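Local structure of putative acetyl-CoA acetyltransferase (Thermus thermophilus, 1ULQ) at residues P2-V7 with L275-V281; V378-A383 with A394-G399. The protein probably catalyses acyl transfer to or from acetyl-CoA as a member of the thiolase family, with a likely part in lipid metabolism. All blocks are in the same frame, centred on the assembly; numbering follows the deposited sequence.

Interaction 1. Residues P2-V7 with L275-V281; sequences PEAWIV and LRPLARV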
# COMPACT_ATOMS: atom_id res chain seq x y z
N PRO C 2 -49.35 -15.45 -12.71
CA PRO C 2 -48.52 -15.46 -11.49
C PRO C 2 -47.61 -16.69 -11.40
O PRO C 2 -48.09 -17.82 -11.22
CB PRO C 2 -49.48 -15.43 -10.31
CG PRO C 2 -50.69 -14.78 -10.92
CD PRO C 2 -50.77 -15.34 -12.34
N GLU C 3 -46.30 -16.47 -11.53
CA GLU C 3 -45.33 -17.55 -11.43
C GLU C 3 -44.31 -17.17 -10.34
O GLU C 3 -44.05 -17.97 -9.45
CB GLU C 3 -44.65 -17.80 -12.79
CG GLU C 3 -43.62 -18.95 -12.83
CD GLU C 3 -44.20 -20.33 -13.19
OE1 GLU C 3 -45.20 -20.39 -13.94
OE2 GLU C 3 -43.64 -21.36 -12.77
N ALA C 4 -43.76 -15.94 -10.36
CA ALA C 4 -42.77 -15.53 -9.35
C ALA C 4 -43.33 -14.59 -8.27
O ALA C 4 -43.59 -13.42 -8.53
CB ALA C 4 -41.59 -14.88 -10.03
N TRP C 5 -43.48 -15.11 -7.04
CA TRP C 5 -44.06 -14.34 -5.93
C TRP C 5 -43.13 -13.88 -4.81
O TRP C 5 -42.38 -14.67 -4.25
CB TRP C 5 -45.17 -15.13 -5.25
CG TRP C 5 -46.44 -15.31 -6.04
CD1 TRP C 5 -46.68 -14.88 -7.31
CD2 TRP C 5 -47.62 -15.96 -5.60
NE1 TRP C 5 -47.95 -15.24 -7.69
CE2 TRP C 5 -48.55 -15.90 -6.65
CE3 TRP C 5 -47.98 -16.60 -4.40
CZ2 TRP C 5 -49.82 -16.45 -6.56
CZ3 TRP C 5 -49.24 -17.15 -4.30
CH2 TRP C 5 -50.15 -17.07 -5.38
N ILE C 6 -43.25 -12.60 -4.47
CA ILE C 6 -42.46 -12.02 -3.39
C ILE C 6 -43.21 -12.30 -2.11
O ILE C 6 -44.26 -11.71 -1.86
CB ILE C 6 -42.33 -10.50 -3.56
CG1 ILE C 6 -41.54 -10.19 -4.84
CG2 ILE C 6 -41.65 -9.91 -2.35
CD1 ILE C 6 -41.25 -8.72 -5.05
N VAL C 7 -42.68 -13.19 -1.28
CA VAL C 7 -43.34 -13.58 -0.04
C VAL C 7 -42.74 -13.01 1.25
O VAL C 7 -43.30 -13.19 2.33
CB VAL C 7 -43.35 -15.10 0.07
CG1 VAL C 7 -44.38 -15.54 1.08
CG2 VAL C 7 -43.66 -15.70 -1.29
N LEU C 275 -48.04 -19.74 2.00
CA LEU C 275 -47.28 -18.51 2.12
C LEU C 275 -48.08 -17.38 1.50
O LEU C 275 -48.45 -17.44 0.33
CB LEU C 275 -45.94 -18.64 1.42
CG LEU C 275 -45.11 -19.76 2.02
CD1 LEU C 275 -43.73 -19.75 1.42
CD2 LEU C 275 -45.05 -19.59 3.52
N ARG C 276 -48.34 -16.35 2.29
CA ARG C 276 -49.12 -15.22 1.82
C ARG C 276 -48.25 -14.27 0.98
O ARG C 276 -47.24 -13.74 1.45
CB ARG C 276 -49.71 -14.48 3.01
CG ARG C 276 -50.64 -13.35 2.64
CD ARG C 276 -50.83 -12.39 3.81
NE ARG C 276 -51.76 -11.30 3.48
CZ ARG C 276 -51.89 -10.17 4.18
NH1 ARG C 276 -51.13 -9.96 5.26
NH2 ARG C 276 -52.77 -9.24 3.81
N PRO C 277 -48.65 -14.04 -0.28
CA PRO C 277 -47.95 -13.16 -1.23
C PRO C 277 -47.96 -11.70 -0.81
O PRO C 277 -48.94 -11.19 -0.28
CB PRO C 277 -48.73 -13.36 -2.53
CG PRO C 277 -49.47 -14.64 -2.32
CD PRO C 277 -49.87 -14.59 -0.89
N LEU C 278 -46.85 -11.02 -1.05
CA LEU C 278 -46.74 -9.62 -0.70
C LEU C 278 -46.95 -8.90 -2.01
O LEU C 278 -47.56 -7.83 -2.07
CB LEU C 278 -45.35 -9.35 -0.13
CG LEU C 278 -45.12 -8.12 0.75
CD1 LEU C 278 -46.25 -7.93 1.71
CD2 LEU C 278 -43.82 -8.30 1.51
N ALA C 279 -46.46 -9.52 -3.07
CA ALA C 279 -46.58 -8.99 -4.41
C ALA C 279 -46.10 -10.03 -5.41
O ALA C 279 -45.53 -11.07 -5.03
CB ALA C 279 -45.75 -7.72 -4.55
N ARG C 280 -46.33 -9.74 -6.68
CA ARG C 280 -45.97 -10.61 -7.79
C ARG C 280 -45.07 -9.81 -8.76
O ARG C 280 -45.33 -8.63 -9.04
CB ARG C 280 -47.26 -11.06 -8.49
CG ARG C 280 -47.10 -11.60 -9.90
CD ARG C 280 -48.24 -11.16 -10.84
NE ARG C 280 -49.56 -11.60 -10.40
CZ ARG C 280 -50.67 -11.54 -11.15
NH1 ARG C 280 -50.62 -11.07 -12.39
NH2 ARG C 280 -51.83 -11.95 -10.65
N VAL C 281 -44.00 -10.43 -9.25
CA VAL C 281 -43.13 -9.74 -10.20
C VAL C 281 -43.78 -9.78 -11.59
O VAL C 281 -43.94 -10.84 -12.20
CB VAL C 281 -41.74 -10.41 -10.26
CG1 VAL C 281 -40.87 -9.74 -11.29
CG2 VAL C 281 -41.09 -10.33 -8.90

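Interaction 2. Residues V378-A383 with A394-G399; sequences VQFGLA and AVVVEG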
# COMPACT_ATOMS: atom_id res chain seq x y z
N VAL C 378 -52.16 -0.84 -2.78
CA VAL C 378 -51.94 -0.36 -4.14
C VAL C 378 -51.79 -1.59 -5.03
O VAL C 378 -51.21 -2.60 -4.61
CB VAL C 378 -50.64 0.49 -4.23
CG1 VAL C 378 -50.17 0.58 -5.67
CG2 VAL C 378 -50.88 1.88 -3.70
N GLN C 379 -52.30 -1.53 -6.26
CA GLN C 379 -52.21 -2.67 -7.16
C GLN C 379 -50.91 -2.75 -7.95
O GLN C 379 -50.36 -3.84 -8.12
CB GLN C 379 -53.41 -2.69 -8.13
CG GLN C 379 -53.30 -3.78 -9.20
CD GLN C 379 -54.55 -3.97 -10.06
OE1 GLN C 379 -55.22 -3.00 -10.45
NE2 GLN C 379 -54.86 -5.22 -10.38
N PHE C 380 -50.41 -1.62 -8.44
CA PHE C 380 -49.18 -1.64 -9.23
C PHE C 380 -48.08 -0.73 -8.72
O PHE C 380 -48.31 0.46 -8.49
CB PHE C 380 -49.50 -1.28 -10.68
CG PHE C 380 -50.53 -2.17 -11.30
CD1 PHE C 380 -51.78 -1.67 -11.64
CD2 PHE C 380 -50.25 -3.51 -11.54
CE1 PHE C 380 -52.75 -2.50 -12.21
CE2 PHE C 380 -51.21 -4.34 -12.12
CZ PHE C 380 -52.46 -3.83 -12.45
N GLY C 381 -46.89 -1.30 -8.56
CA GLY C 381 -45.76 -0.53 -8.08
C GLY C 381 -44.55 -0.61 -8.98
O GLY C 381 -44.31 -1.62 -9.62
N LEU C 382 -43.77 0.47 -9.01
CA LEU C 382 -42.58 0.53 -9.83
C LEU C 382 -41.33 0.88 -9.02
O LEU C 382 -41.33 1.83 -8.24
CB LEU C 382 -42.77 1.58 -10.92
CG LEU C 382 -41.59 1.77 -11.87
CD1 LEU C 382 -41.45 0.52 -12.75
CD2 LEU C 382 -41.79 3.01 -12.72
N ALA C 383 -40.27 0.10 -9.20
CA ALA C 383 -38.99 0.31 -8.53
C ALA C 383 -37.94 0.49 -9.62
O ALA C 383 -37.68 -0.44 -10.40
CB ALA C 383 -38.65 -0.89 -7.65
N ALA C 394 -35.47 -1.23 -14.06
CA ALA C 394 -36.80 -1.02 -13.48
C ALA C 394 -37.55 -2.34 -13.37
O ALA C 394 -37.42 -3.23 -14.23
CB ALA C 394 -37.60 -0.04 -14.33
N VAL C 395 -38.33 -2.47 -12.31
CA VAL C 395 -39.11 -3.68 -12.05
C VAL C 395 -40.54 -3.34 -11.69
O VAL C 395 -40.77 -2.56 -10.77
CB VAL C 395 -38.51 -4.46 -10.89
CG1 VAL C 395 -39.44 -5.59 -10.47
CG2 VAL C 395 -37.16 -5.00 -11.30
N VAL C 396 -41.50 -3.91 -12.42
CA VAL C 396 -42.91 -3.64 -12.12
C VAL C 396 -43.48 -4.77 -11.28
O VAL C 396 -43.33 -5.95 -11.60
CB VAL C 396 -43.75 -3.48 -13.39
CG1 VAL C 396 -45.14 -3.02 -13.02
CG2 VAL C 396 -43.11 -2.48 -14.32
N VAL C 397 -44.16 -4.40 -10.22
CA VAL C 397 -44.74 -5.37 -9.30
C VAL C 397 -46.24 -5.14 -9.06
O VAL C 397 -46.71 -4.00 -8.99
CB VAL C 397 -43.96 -5.30 -7.99
CG1 VAL C 397 -44.80 -5.78 -6.84
CG2 VAL C 397 -42.72 -6.14 -8.12
N GLU C 398 -46.98 -6.24 -8.95
CA GLU C 398 -48.43 -6.20 -8.71
C GLU C 398 -48.69 -6.73 -7.31
O GLU C 398 -48.26 -7.83 -6.96
CB GLU C 398 -49.17 -7.05 -9.75
CG GLU C 398 -50.70 -6.95 -9.69
CD GLU C 398 -51.41 -7.62 -10.89
OE1 GLU C 398 -50.75 -8.40 -11.61
OE2 GLU C 398 -52.63 -7.38 -11.09
N GLY C 399 -49.39 -5.94 -6.50
CA GLY C 399 -49.69 -6.35 -5.13
C GLY C 399 -50.70 -7.48 -5.06
O GLY C 399 -51.44 -7.71 -6.01

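Interaction 1. Residues P2-V7 with L275-V281
Trp5 and Ile6 pair with Arg280 and Ala279 as neighbouring antiparallel strands whose axes come within 4.7 Å at an angle of 143°. Val281 N gives a nearly straight hydrogen bond to Ala4 O at 3.1 Å, and Ile6 N donates to Ala279 O at 2.8 Å. Ile6 O then takes two donors, Leu278 N at 2.8 Å and, weakly, Ala279 N. Leu278 and Ala279 together facing Ile6 make a classic beta bulge at the start of strand 279-288. In the large mixed sheet that runs through the thiolase chain, this strand and strand 4-16 are neighbours, joining the N-terminal strand to the C-terminal half. Trp5 and Arg280 share one face of the sheet. With CG beside its backbone N (chi1 -70°), Trp5 lays its six-membered ring alongside Pro277, whose CB sits over one ring face near the rim. Arg280 CB meets Trp5 CD1 obliquely; its chain, bent at chi2 and chi3, carries the guanidinium past the indole, near parallel (10° between planes) but not stacked on it. Pro2 CG lies over one guanidinium face, toward its rim; NH1 is salt-bridged to Glu398. A leucine at Arg280 would probably leave Glu398 without this charged mate and Pro2 without the flat group it lies against. The opposite face carries Ile6 and Ala279; Ile6 CG1 meets Val281 CG2 at 4.1 Å, the two side chains crossing at about a right angle, with Val262 and Leu264 packed on Ile6. Farther along, Val7 CG1 touches Leu275 CB.

Interaction 2. Residues V378-A383 with A394-G399
Glu398 lies beside Phe380, its non-hydrogen-bonded partner across two antiparallel strands. Its chain is fully extended, CG anti to the backbone N (chi1 -173°), and it runs along the phenyl ring in the same direction, with CD 3.5 Å from Phe380 CE2 and the carboxylate turned 37° from the ring plane. OE2 receives a weak hydrogen bond from Gln379 NE2 at 3.2 Å, whereas OE1 is held by salt bridges to Arg280 and Arg282, which should favour the charged carboxylate. Gln379 CG sits over the centre of the Phe380 ring. Next along the strand, Ala383 and Gly381 are hydrogen-bonded pairs with Val395 and Val397. Gly381 N reaches Val397 O at 2.7 Å and Val397 N returns to Gly381 O at 2.8 Å, both bonds almost straight at 173°. Between these pairs Leu382 CD1 rests against Val396 CG2 at 3.8 Å, where helix 298-308 packs on Leu382, Ala394 and Val396. Ala383 and Val397, on the other face, meet helix 358-375. Such regular pairing, closed by a short turn, is that of a beta hairpin, here the C-terminal hairpin of the thiolase fold, whose first strand carries Cys386, the predicted proton acceptor.

In the fold
Both interactions pair antiparallel strands of one mixed sheet, and they meet where strands 279-288 and 391-399 run side by side. The junction is mixed in chemistry: Arg280 NH1 bonds Glu398 OE1 at 2.8 Å on one face, while Ala279 packs on Val397 on the other. Interaction 1 is partly buried, with exposed Pro2 and Arg276 at its two ends, and it links parts of the chain far apart in sequence through irregular, bulged pairing. Interaction 2 is more buried and local, a hairpin with regular alternating bonds and mostly aliphatic side chains, becoming polar only toward Gln379 and Glu398. Helix 358-375 touches both, against Leu278 and Ala279 in one and Ala383 and Val397 in the other.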